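Local coordinates for protein 3-phytase (Klebsiella pneumoniae, PDB 2WNH) that probably hydrolyses phytate (inositol hexakisphosphate), starting at the 3-phosphate, as a member of the histidine acid phosphatase family, at residues L16-V20 and A278-R283; I91-A95 and V400-L404; L271-P276 and F381-I385. The protein carries 3 engineered substitutions. All blocks are in the same frame, centred on the assembly; numbering follows the deposited sequence.

Overall arrangement
All three contacts lie on the same side of the centre of the chain, around the large mixed sheet, and differ in how they use it. Interactions 1 and 2 reach the sheet itself: the first pairs strand 14-24 with the loop leading into strand 284-289, and the second sets the C-terminal tail against strand 91-95. They touch through Pro-280, and both mix buried strand residues with more accessible loop residues, relying on backbone carbonyls, waters and an arginine or a lysine. Interaction 3, more deeply buried, joins two helices and has no hydrogen bond across it. It meets interaction 1 where Lys-18 NZ approaches Gly-273 O.

Interaction 1. Residues L16-V20 and A278-R283. Engineered in segment 278-283: Ser-279 (natural residue Asn).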
ATOM      1  N   LEU B  16      15.642 -19.471 -12.962  1.00 16.44           N
ATOM      2  CA  LEU B  16      14.434 -20.287 -13.044  1.00 15.94           C
ATOM      3  C   LEU B  16      13.687 -20.013 -14.343  1.00 15.86           C
ATOM      4  O   LEU B  16      13.349 -18.850 -14.631  1.00 17.63           O
ATOM      5  CB  LEU B  16      13.521 -20.007 -11.845  1.00 15.68           C
ATOM      6  CG  LEU B  16      12.162 -20.728 -11.792  1.00 15.70           C
ATOM      7  CD1 LEU B  16      12.385 -22.241 -11.693  1.00 13.67           C
ATOM      8  CD2 LEU B  16      11.409 -20.238 -10.573  1.00 16.09           C
ATOM      9  N   GLU B  17      13.449 -21.067 -15.133  1.00 15.38           N
ATOM     10  CA  GLU B  17      12.738 -20.930 -16.410  1.00 14.78           C
ATOM     11  C   GLU B  17      11.263 -21.283 -16.408  1.00 14.82           C
ATOM     12  O   GLU B  17      10.488 -20.734 -17.199  1.00 16.17           O
ATOM     13  CB  GLU B  17      13.362 -21.816 -17.487  1.00 15.51           C
ATOM     14  CG  GLU B  17      14.824 -21.555 -17.768  1.00 17.45           C
ATOM     15  CD  GLU B  17      15.267 -22.352 -18.962  1.00 18.97           C
ATOM     16  OE1 GLU B  17      15.081 -21.897 -20.101  1.00 22.31           O
ATOM     17  OE2 GLU B  17      15.804 -23.454 -18.759  1.00 19.54           O
ATOM     18  N   LYS B  18      10.872 -22.261 -15.591  1.00 15.20           N
ATOM     19  CA  LYS B  18       9.534 -22.839 -15.721  1.00 15.21           C
ATOM     20  C   LYS B  18       9.170 -23.566 -14.445  1.00 15.64           C
ATOM     21  O   LYS B  18      10.005 -24.253 -13.864  1.00 15.81           O
ATOM     22  CB  LYS B  18       9.485 -23.826 -16.904  1.00 15.70           C
ATOM     23  CG  LYS B  18       8.135 -24.545 -17.150  1.00 19.73           C
ATOM     24  CD  LYS B  18       7.010 -23.574 -17.365  1.00 16.29           C
ATOM     25  CE  LYS B  18       5.711 -24.274 -17.761  1.00 18.43           C
ATOM     26  NZ  LYS B  18       5.735 -24.769 -19.182  1.00 20.71           N
ATOM     27  N   VAL B  19       7.924 -23.381 -14.014  1.00 14.79           N
ATOM     28  CA  VAL B  19       7.357 -24.125 -12.899  1.00 14.29           C
ATOM     29  C   VAL B  19       6.155 -24.928 -13.389  1.00 13.12           C
ATOM     30  O   VAL B  19       5.280 -24.412 -14.097  1.00 13.91           O
ATOM     31  CB  VAL B  19       6.875 -23.163 -11.763  1.00 14.48           C
ATOM     32  CG1 VAL B  19       6.247 -23.968 -10.613  1.00 14.96           C
ATOM     33  CG2 VAL B  19       8.024 -22.287 -11.210  1.00 14.03           C
ATOM     34  N   VAL B  20       6.105 -26.209 -13.001  1.00 12.90           N
ATOM     35  CA  VAL B  20       4.893 -27.018 -13.180  1.00 13.67           C
ATOM     36  C   VAL B  20       4.495 -27.497 -11.794  1.00 14.16           C
ATOM     37  O   VAL B  20       5.299 -28.129 -11.100  1.00 14.14           O
ATOM     38  CB  VAL B  20       5.143 -28.257 -14.107  1.00 14.80           C
ATOM     39  CG1 VAL B  20       3.943 -29.217 -14.106  1.00 14.41           C
ATOM     40  CG2 VAL B  20       5.461 -27.792 -15.526  1.00 13.78           C
ATOM     41  N   ALA B 278       6.961 -26.609 -24.446  1.00 25.83           N
ATOM     42  CA  ALA B 278       5.631 -26.985 -23.948  1.00 24.30           C
ATOM     43  C   ALA B 278       4.558 -26.029 -24.439  1.00 24.15           C
ATOM     44  O   ALA B 278       4.814 -24.837 -24.622  1.00 24.32           O
ATOM     45  CB  ALA B 278       5.632 -27.002 -22.442  1.00 24.32           C
ATOM     46  N   SER B 279       3.351 -26.553 -24.647  1.00 23.19           N
ATOM     47  CA  SER B 279       2.156 -25.727 -24.818  1.00 23.10           C
ATOM     48  C   SER B 279       1.244 -25.964 -23.609  1.00 21.74           C
ATOM     49  O   SER B 279       0.988 -27.123 -23.241  1.00 20.90           O
ATOM     50  CB  SER B 279       1.408 -26.076 -26.110  0.30 22.46           C
ATOM     51  OG  SER B 279       0.149 -25.413 -26.138  1.00 30.41           O
ATOM     52  N   PRO B 280       0.763 -24.875 -22.978  1.00 20.79           N
ATOM     53  CA  PRO B 280       0.991 -23.481 -23.384  1.00 19.98           C
ATOM     54  C   PRO B 280       2.391 -22.976 -23.027  1.00 20.18           C
ATOM     55  O   PRO B 280       3.052 -23.528 -22.156  1.00 20.09           O
ATOM     56  CB  PRO B 280      -0.063 -22.715 -22.586  1.00 20.67           C
ATOM     57  CG  PRO B 280      -0.171 -23.502 -21.303  1.00 19.93           C
ATOM     58  CD  PRO B 280      -0.068 -24.954 -21.758  1.00 21.03           C
ATOM     59  N   ASN B 281       2.822 -21.917 -23.709  1.00 18.94           N
ATOM     60  CA  ASN B 281       4.088 -21.275 -23.409  1.00 19.93           C
ATOM     61  C   ASN B 281       3.866 -20.318 -22.234  1.00 19.53           C
ATOM     62  O   ASN B 281       3.532 -19.136 -22.427  1.00 20.89           O
ATOM     63  CB  ASN B 281       4.596 -20.523 -24.660  1.00 20.17           C
ATOM     64  CG  ASN B 281       5.983 -19.942 -24.474  1.00 25.87           C
ATOM     65  OD1 ASN B 281       6.654 -20.201 -23.468  1.00 27.78           O
ATOM     66  ND2 ASN B 281       6.422 -19.133 -25.448  1.00 23.44           N
ATOM     67  N   VAL B 282       4.013 -20.848 -21.015  1.00 17.29           N
ATOM     68  CA  VAL B 282       3.789 -20.052 -19.803  1.00 15.94           C
ATOM     69  C   VAL B 282       4.952 -20.223 -18.810  1.00 16.00           C
ATOM     70  O   VAL B 282       5.683 -21.205 -18.876  1.00 16.98           O
ATOM     71  CB  VAL B 282       2.437 -20.418 -19.102  1.00 16.14           C
ATOM     72  CG1 VAL B 282       1.241 -19.997 -19.974  1.00 15.99           C
ATOM     73  CG2 VAL B 282       2.394 -21.900 -18.739  1.00 14.89           C
ATOM     74  N   ARG B 283       5.121 -19.274 -17.892  1.00 14.73           N
ATOM     75  CA  ARG B 283       6.163 -19.394 -16.857  1.00 14.98           C
ATOM     76  C   ARG B 283       5.804 -20.395 -15.760  1.00 15.10           C
ATOM     77  O   ARG B 283       6.684 -20.994 -15.155  1.00 13.89           O
ATOM     78  CB  ARG B 283       6.441 -18.030 -16.210  1.00 16.67           C
ATOM     79  CG  ARG B 283       6.992 -16.970 -17.196  1.00 18.04           C
ATOM     80  CD  ARG B 283       8.378 -17.374 -17.724  1.00 20.39           C
ATOM     81  NE  ARG B 283       8.887 -16.517 -18.816  1.00 23.19           N
ATOM     82  CZ  ARG B 283       9.697 -15.460 -18.669  1.00 25.34           C
ATOM     83  NH1 ARG B 283      10.103 -15.041 -17.467  1.00 20.44           N
ATOM     84  NH2 ARG B 283      10.106 -14.810 -19.756  1.00 24.53           N
TER
HETATM   85  O   HOH W   1       3.061 -25.472 -20.081  1.00 17.06           O
HETATM   86  O   HOH W   2       6.638 -23.027 -21.282  1.00 36.87           O
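Lys-18 leans across the backbone of Val-282 and Arg-283, and the shape of its chain decides where its charge ends up. CG lies anti to the backbone N (chi1 179°), beside the carbonyl carbon, and the bend at chi2 brings CD 3.1 Å from Val-282 O. Farther out, CE passes obliquely over the valine side chain, 4.2 Å from Val-282 CG2. A second bend, at chi4 (-74°), turns the amine into the curve of the loop. There one water accepts from Lys-18 NZ at 2.9 Å and donates onward to Pro-280 O at 2.8 Å. A second water also accepts from Lys-18 NZ and donates to Val-282 O, the latter at 3.2 Å. Gly-273 O takes NZ directly, so three oxygen partners surround an ammonium group on a buried residue.

The backbone part belongs to the parallel pairing of strands 14-24 and 284-289, in the central sheet of the histidine phosphatase fold. Val-19 N donates to Arg-283 O over 2.9 Å, fairly straight at 162°, and Lys-18 CA points its hydrogen at the same oxygen. Pairing of Val-19 with Leu-285 carries the ladder onward. On its other edge strand 14-24 has a classic beta bulge, Glu-17 and Lys-18 both facing Arg-325; Glu-17, whose CB points away from the loop, forms salt bridges with Arg-325 and Arg-334 through its carboxylate.

Within the loop, a cis peptide bond precedes Pro-280, just after the engineered Ser-279, and Asn-281 is the centre of an inverse gamma turn. The CB of Arg-283 points away from the strand, yet its CD comes 4.0 Å from Glu-17 O. Its guanidinium bonds Leu-80 O through NH1, while NH2 donates to Pro-10 O of the second subunit.

Interaction 2. Residues I91-A95 and V400-L404; sequences IYVRA and VAMVL
Arg-94 and Tyr-92, two residues apart on strand 91-95 and pointing the same way, meet the tail 400-404 mainly through hydrogen bonds to its backbone. The extended chain of Arg-94 from CG to NE, with CG anti to the backbone N (chi1 179°), carries NH1 as far as two successive carbonyls. NH1 donates to Ala-401 O at 3.0 Å and to Met-402 O at 2.9 Å. Both oxygens sit at the guanidinium edge, close to its plane and on either side of the CZ-NH1 axis. The carbonyls are met differently: NH1 lies only 15° from the plane of the Ala-401 carbonyl but 49° above that of Met-402, off its lone pairs. Tyr-92 works the other way, its OH accepting from Leu-404 N at 2.9 Å. A water 2.7 Å from Tyr-92 OH, in the plane of the ring, donates to Leu-404 O and so ties the phenol to the same residue twice.

Packing contacts surround these bonds. Leu-404 crosses Arg-94 at about a right angle and puts CD2 over the centre of the guanidinium face, 3.6 Å from Arg-94 CZ. Val-400 CG1 is 3.7 Å from Arg-94 NH2, and Met-402 SD rests against the methylene CD of the arginine. Val-403 places CG2 over one face of the tyrosine ring, while His-121 stacks with that ring.

The tail, a loop with no strand ladder of its own, is thus fastened to the central sheet by side chains of strand 91-95 acting on its peptide groups. The two in-plane bonds from NH1, together with the salt bridge from Arg-94 NH2 to Asp-128, restrict rotation of the guanidinium; its charge is probably balanced by that carboxylate while the two carbonyls add to its stabilisation.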
ATOM      1  N   ILE B  91       1.104 -17.387 -16.489  1.00 15.48           N
ATOM      2  CA  ILE B  91       0.487 -18.547 -15.819  1.00 15.59           C
ATOM      3  C   ILE B  91      -0.676 -19.112 -16.627  1.00 15.60           C
ATOM      4  O   ILE B  91      -1.390 -18.370 -17.329  1.00 15.28           O
ATOM      5  CB  ILE B  91       0.027 -18.180 -14.368  1.00 15.34           C
ATOM      6  CG1 ILE B  91      -0.368 -19.431 -13.526  1.00 14.61           C
ATOM      7  CG2 ILE B  91      -1.083 -17.108 -14.380  1.00 16.79           C
ATOM      8  CD1 ILE B  91      -0.613 -19.083 -12.076  1.00 14.79           C
ATOM      9  N   TYR B  92      -0.834 -20.434 -16.540  1.00 14.41           N
ATOM     10  CA  TYR B  92      -2.049 -21.110 -17.004  1.00 15.39           C
ATOM     11  C   TYR B  92      -2.498 -22.007 -15.877  1.00 14.49           C
ATOM     12  O   TYR B  92      -1.712 -22.832 -15.390  1.00 14.56           O
ATOM     13  CB  TYR B  92      -1.827 -21.929 -18.295  1.00 15.13           C
ATOM     14  CG  TYR B  92      -3.106 -22.523 -18.841  1.00 15.25           C
ATOM     15  CD1 TYR B  92      -4.001 -21.748 -19.587  1.00 16.61           C
ATOM     16  CD2 TYR B  92      -3.445 -23.859 -18.590  1.00 14.67           C
ATOM     17  CE1 TYR B  92      -5.202 -22.297 -20.074  1.00 19.13           C
ATOM     18  CE2 TYR B  92      -4.627 -24.406 -19.085  1.00 18.67           C
ATOM     19  CZ  TYR B  92      -5.495 -23.624 -19.817  1.00 18.72           C
ATOM     20  OH  TYR B  92      -6.679 -24.197 -20.273  1.00 19.25           O
ATOM     21  N   VAL B  93      -3.750 -21.825 -15.457  1.00 14.54           N
ATOM     22  CA  VAL B  93      -4.300 -22.612 -14.341  1.00 15.34           C
ATOM     23  C   VAL B  93      -5.384 -23.547 -14.830  1.00 15.15           C
ATOM     24  O   VAL B  93      -6.392 -23.108 -15.410  1.00 15.55           O
ATOM     25  CB  VAL B  93      -4.864 -21.697 -13.220  1.00 15.05           C
ATOM     26  CG1 VAL B  93      -5.346 -22.542 -12.050  1.00 15.67           C
ATOM     27  CG2 VAL B  93      -3.789 -20.685 -12.751  1.00 14.97           C
ATOM     28  N   ARG B  94      -5.173 -24.848 -14.603  1.00 14.95           N
ATOM     29  CA  ARG B  94      -6.153 -25.866 -14.970  1.00 14.58           C
ATOM     30  C   ARG B  94      -6.569 -26.649 -13.709  1.00 14.65           C
ATOM     31  O   ARG B  94      -5.751 -27.310 -13.075  1.00 15.04           O
ATOM     32  CB  ARG B  94      -5.559 -26.804 -16.034  1.00 14.48           C
ATOM     33  CG  ARG B  94      -6.539 -27.911 -16.453  1.00 15.15           C
ATOM     34  CD  ARG B  94      -6.175 -28.486 -17.804  1.00 16.65           C
ATOM     35  NE  ARG B  94      -6.897 -29.733 -18.087  1.00 16.66           N
ATOM     36  CZ  ARG B  94      -6.858 -30.323 -19.270  1.00 17.95           C
ATOM     37  NH1 ARG B  94      -6.183 -29.735 -20.266  1.00 17.15           N
ATOM     38  NH2 ARG B  94      -7.490 -31.481 -19.468  1.00 16.33           N
ATOM     39  N   ALA B  95      -7.835 -26.501 -13.337  1.00 15.05           N
ATOM     40  CA  ALA B  95      -8.403 -27.138 -12.152  1.00 15.19           C
ATOM     41  C   ALA B  95      -9.332 -28.273 -12.532  1.00 15.69           C
ATOM     42  O   ALA B  95     -10.100 -28.171 -13.495  1.00 15.13           O
ATOM     43  CB  ALA B  95      -9.163 -26.121 -11.312  1.00 14.85           C
ATOM     44  N   VAL B 400      -2.645 -35.129 -24.043  1.00 22.80           N
ATOM     45  CA  VAL B 400      -3.783 -34.307 -23.668  1.00 23.28           C
ATOM     46  C   VAL B 400      -3.368 -32.902 -24.062  1.00 21.82           C
ATOM     47  O   VAL B 400      -2.270 -32.490 -23.732  1.00 21.76           O
ATOM     48  CB  VAL B 400      -4.034 -34.347 -22.132  1.00 23.91           C
ATOM     49  CG1 VAL B 400      -5.134 -33.351 -21.705  1.00 24.81           C
ATOM     50  CG2 VAL B 400      -4.393 -35.756 -21.685  1.00 25.47           C
ATOM     51  N   ALA B 401      -4.227 -32.189 -24.783  1.00 20.92           N
ATOM     52  CA  ALA B 401      -4.017 -30.749 -25.010  1.00 20.23           C
ATOM     53  C   ALA B 401      -4.167 -30.060 -23.651  1.00 19.71           C
ATOM     54  O   ALA B 401      -5.264 -30.069 -23.076  1.00 20.34           O
ATOM     55  CB  ALA B 401      -5.060 -30.206 -25.954  1.00 20.90           C
ATOM     56  N   MET B 402      -3.096 -29.428 -23.168  1.00 18.85           N
ATOM     57  CA  MET B 402      -3.119 -28.761 -21.857  1.00 18.81           C
ATOM     58  C   MET B 402      -4.035 -27.543 -21.836  1.00 18.97           C
ATOM     59  O   MET B 402      -4.747 -27.292 -20.850  1.00 16.47           O
ATOM     60  CB  MET B 402      -1.687 -28.396 -21.415  1.00 18.92           C
ATOM     61  CG  MET B 402      -1.623 -27.808 -20.018  1.00 19.24           C
ATOM     62  SD  MET B 402      -2.318 -28.868 -18.705  1.00 18.50           S
ATOM     63  CE  MET B 402      -1.170 -30.238 -18.763  1.00 18.98           C
ATOM     64  N   VAL B 403      -4.045 -26.785 -22.928  1.00 18.51           N
ATOM     65  CA  VAL B 403      -4.974 -25.672 -23.022  1.00 20.11           C
ATOM     66  C   VAL B 403      -6.362 -26.175 -23.375  1.00 22.29           C
ATOM     67  O   VAL B 403      -6.601 -26.631 -24.498  1.00 22.32           O
ATOM     68  CB  VAL B 403      -4.533 -24.600 -24.035  1.00 20.86           C
ATOM     69  CG1 VAL B 403      -5.579 -23.467 -24.076  1.00 21.66           C
ATOM     70  CG2 VAL B 403      -3.167 -24.051 -23.647  1.00 19.63           C
ATOM     71  N   LEU B 404      -7.269 -26.101 -22.409  1.00 22.87           N
ATOM     72  CA  LEU B 404      -8.645 -26.523 -22.632  1.00 26.33           C
ATOM     73  C   LEU B 404      -9.270 -25.751 -23.796  1.00 29.74           C
ATOM     74  O   LEU B 404      -9.129 -24.528 -23.873  1.00 28.64           O
ATOM     75  CB  LEU B 404      -9.469 -26.370 -21.350  1.00 24.12           C
ATOM     76  CG  LEU B 404      -9.131 -27.413 -20.282  1.00 23.18           C
ATOM     77  CD1 LEU B 404      -9.568 -26.938 -18.902  1.00 23.79           C
ATOM     78  CD2 LEU B 404      -9.778 -28.747 -20.614  1.00 19.03           C
TER
HETATM   79  O   HOH W   3      -8.294 -22.789 -21.851  1.00 23.60           O

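Interaction 3. Residues L271-P276 and F381-I385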
ATOM      1  N   LEU B 271       5.618 -33.889 -16.995  1.00 15.22           N
ATOM      2  CA  LEU B 271       6.996 -33.953 -17.520  1.00 15.47           C
ATOM      3  C   LEU B 271       7.143 -33.225 -18.879  1.00 16.20           C
ATOM      4  O   LEU B 271       8.112 -32.491 -19.098  1.00 16.63           O
ATOM      5  CB  LEU B 271       7.491 -35.398 -17.658  1.00 16.26           C
ATOM      6  CG  LEU B 271       7.598 -36.189 -16.349  1.00 13.27           C
ATOM      7  CD1 LEU B 271       7.867 -37.630 -16.695  1.00 18.00           C
ATOM      8  CD2 LEU B 271       8.712 -35.587 -15.462  1.00 17.31           C
ATOM      9  N   ASP B 272       6.167 -33.413 -19.767  1.00 16.64           N
ATOM     10  CA  ASP B 272       6.119 -32.675 -21.028  1.00 18.28           C
ATOM     11  C   ASP B 272       5.967 -31.181 -20.749  1.00 17.75           C
ATOM     12  O   ASP B 272       6.559 -30.352 -21.444  1.00 18.46           O
ATOM     13  CB  ASP B 272       4.958 -33.173 -21.884  1.00 19.55           C
ATOM     14  CG  ASP B 272       5.303 -34.451 -22.637  1.00 24.76           C
ATOM     15  OD1 ASP B 272       6.491 -34.866 -22.621  1.00 27.68           O
ATOM     16  OD2 ASP B 272       4.389 -35.026 -23.267  1.00 28.45           O
ATOM     17  N   GLY B 273       5.199 -30.841 -19.715  1.00 16.85           N
ATOM     18  CA  GLY B 273       4.981 -29.430 -19.396  1.00 16.12           C
ATOM     19  C   GLY B 273       6.219 -28.687 -18.898  1.00 17.35           C
ATOM     20  O   GLY B 273       6.290 -27.468 -19.005  1.00 18.64           O
ATOM     21  N   VAL B 274       7.185 -29.399 -18.313  1.00 16.99           N
ATOM     22  CA  VAL B 274       8.392 -28.775 -17.745  1.00 17.44           C
ATOM     23  C   VAL B 274       9.533 -28.731 -18.764  1.00 19.09           C
ATOM     24  O   VAL B 274      10.560 -28.094 -18.549  1.00 19.68           O
ATOM     25  CB  VAL B 274       8.833 -29.452 -16.398  1.00 17.29           C
ATOM     26  CG1 VAL B 274       9.593 -30.780 -16.664  1.00 17.98           C
ATOM     27  CG2 VAL B 274       9.664 -28.477 -15.554  1.00 15.32           C
ATOM     28  N   LYS B 275       9.345 -29.446 -19.868  1.00 20.63           N
ATOM     29  CA  LYS B 275      10.281 -29.411 -20.967  1.00 23.57           C
ATOM     30  C   LYS B 275      10.147 -28.118 -21.749  1.00 25.25           C
ATOM     31  O   LYS B 275       9.060 -27.518 -21.802  1.00 25.35           O
ATOM     32  CB  LYS B 275      10.054 -30.598 -21.892  1.00 23.44           C
ATOM     33  CG  LYS B 275      10.561 -31.887 -21.330  1.00 25.54           C
ATOM     34  CD  LYS B 275      10.248 -33.008 -22.283  1.00 31.55           C
ATOM     35  CE  LYS B 275      10.478 -34.334 -21.602  1.00 35.88           C
ATOM     36  NZ  LYS B 275       9.449 -35.316 -22.034  1.00 39.79           N
ATOM     37  N   PRO B 276      11.256 -27.660 -22.358  1.00 27.18           N
ATOM     38  CA  PRO B 276      11.086 -26.524 -23.236  1.00 27.94           C
ATOM     39  C   PRO B 276      10.120 -26.897 -24.371  1.00 28.32           C
ATOM     40  O   PRO B 276       9.867 -28.072 -24.629  1.00 30.00           O
ATOM     41  CB  PRO B 276      12.509 -26.276 -23.759  1.00 28.42           C
ATOM     42  CG  PRO B 276      13.397 -26.842 -22.698  1.00 29.59           C
ATOM     43  CD  PRO B 276      12.663 -28.090 -22.283  1.00 26.82           C
ATOM     44  N   PHE B 381      18.950 -32.272 -16.301  1.00 17.75           N
ATOM     45  CA  PHE B 381      17.554 -32.264 -16.743  1.00 18.37           C
ATOM     46  C   PHE B 381      17.115 -33.566 -17.433  1.00 18.47           C
ATOM     47  O   PHE B 381      16.128 -34.174 -17.000  1.00 18.46           O
ATOM     48  CB  PHE B 381      17.268 -31.043 -17.652  1.00 17.43           C
ATOM     49  CG  PHE B 381      15.826 -30.917 -18.051  1.00 19.21           C
ATOM     50  CD1 PHE B 381      14.921 -30.244 -17.219  1.00 18.00           C
ATOM     51  CD2 PHE B 381      15.364 -31.453 -19.257  1.00 21.28           C
ATOM     52  CE1 PHE B 381      13.564 -30.116 -17.583  1.00 20.40           C
ATOM     53  CE2 PHE B 381      14.020 -31.326 -19.638  1.00 23.18           C
ATOM     54  CZ  PHE B 381      13.115 -30.672 -18.792  1.00 20.94           C
ATOM     55  N   GLN B 382      17.821 -33.997 -18.492  1.00 19.81           N
ATOM     56  CA  GLN B 382      17.363 -35.194 -19.241  1.00 20.64           C
ATOM     57  C   GLN B 382      17.360 -36.479 -18.408  1.00 20.17           C
ATOM     58  O   GLN B 382      16.405 -37.263 -18.456  1.00 20.29           O
ATOM     59  CB  GLN B 382      18.180 -35.416 -20.518  0.80 21.87           C
ATOM     60  CG  GLN B 382      17.548 -36.473 -21.434  0.80 25.76           C
ATOM     61  CD  GLN B 382      16.043 -36.266 -21.608  0.80 30.07           C
ATOM     62  OE1 GLN B 382      15.608 -35.203 -22.076  0.80 33.29           O
ATOM     63  NE2 GLN B 382      15.244 -37.267 -21.214  0.80 28.24           N
ATOM     64  N   ALA B 383      18.438 -36.697 -17.658  1.00 19.74           N
ATOM     65  CA  ALA B 383      18.532 -37.843 -16.762  1.00 19.50           C
ATOM     66  C   ALA B 383      17.431 -37.847 -15.700  1.00 19.15           C
ATOM     67  O   ALA B 383      16.984 -38.914 -15.278  1.00 18.97           O
ATOM     68  CB  ALA B 383      19.906 -37.875 -16.083  1.00 18.84           C
ATOM     69  N   ALA B 384      17.020 -36.659 -15.239  1.00 18.91           N
ATOM     70  CA  ALA B 384      15.960 -36.559 -14.238  1.00 18.83           C
ATOM     71  C   ALA B 384      14.615 -36.938 -14.854  1.00 19.27           C
ATOM     72  O   ALA B 384      13.855 -37.743 -14.284  1.00 18.53           O
ATOM     73  CB  ALA B 384      15.924 -35.158 -13.648  1.00 19.71           C
ATOM     74  N   ILE B 385      14.331 -36.374 -16.025  1.00 18.11           N
ATOM     75  CA  ILE B 385      13.121 -36.718 -16.785  1.00 20.14           C
ATOM     76  C   ILE B 385      13.015 -38.227 -17.037  1.00 21.14           C
ATOM     77  O   ILE B 385      11.960 -38.826 -16.825  1.00 21.15           O
ATOM     78  CB  ILE B 385      13.066 -35.930 -18.110  1.00 21.11           C
ATOM     79  CG1 ILE B 385      13.016 -34.409 -17.818  1.00 20.66           C
ATOM     80  CG2 ILE B 385      11.909 -36.408 -18.992  1.00 24.00           C
ATOM     81  CD1 ILE B 385      11.694 -33.905 -17.238  1.00 19.89           C
TER
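Phe-381 opens the short helix 381-388 by pushing its ring against Val-274, Lys-275 and Pro-276 at the end of helix 256-274. Its CG is anti to the backbone N (chi1 -175°), which carries the ring toward segment 271-276 with CZ foremost. That carbon comes 3.6 Å from Val-274 O, and the same carbonyl accepts a hydrogen bond from Arg-325 NH1. Lys-275 crosses the phenyl group at about a right angle: its CG lies in the ring plane, at the edge, 3.8 Å from Phe-381 CZ. Pro-276 completes the surround more distantly, with CD 4.4 Å from Phe-381 CZ.

One helical turn later, Ile-385 takes up the rest of the interface. Its backbone N bonds Phe-381 O in the usual i to i+4 manner, and the same turn sets the isoleucine over the aromatic ring, CG1 3.7 Å above the plane and displaced toward the rim. The two branches then divide the work. CG1 stands beside the backbone N (chi1 -61°) and carries CD1 forward to within 3.9 Å of Leu-271 CD2 and 3.8 Å of Val-274 CG1. CG2 goes instead to the aliphatic end of Lys-275, 3.6 Å from CE. NZ meanwhile forms a salt bridge with Asp-272 OD1, which is met nearly along its C-O axis; the charge thus has a partner within its own segment while the methylenes pack against Phe-381 and Ile-385.

The contact packs the end of helix 256-274 and the residues that follow it against the start of helix 381-388, beside the sheet. Strands 320-328 and 334-342 provide the floor: Leu-323 and Leu-336 touch Val-274, while Arg-325 and Arg-334 touch both Pro-276 and Phe-381, and Ile-392, in the loop beyond helix 381-388, packs on Leu-271.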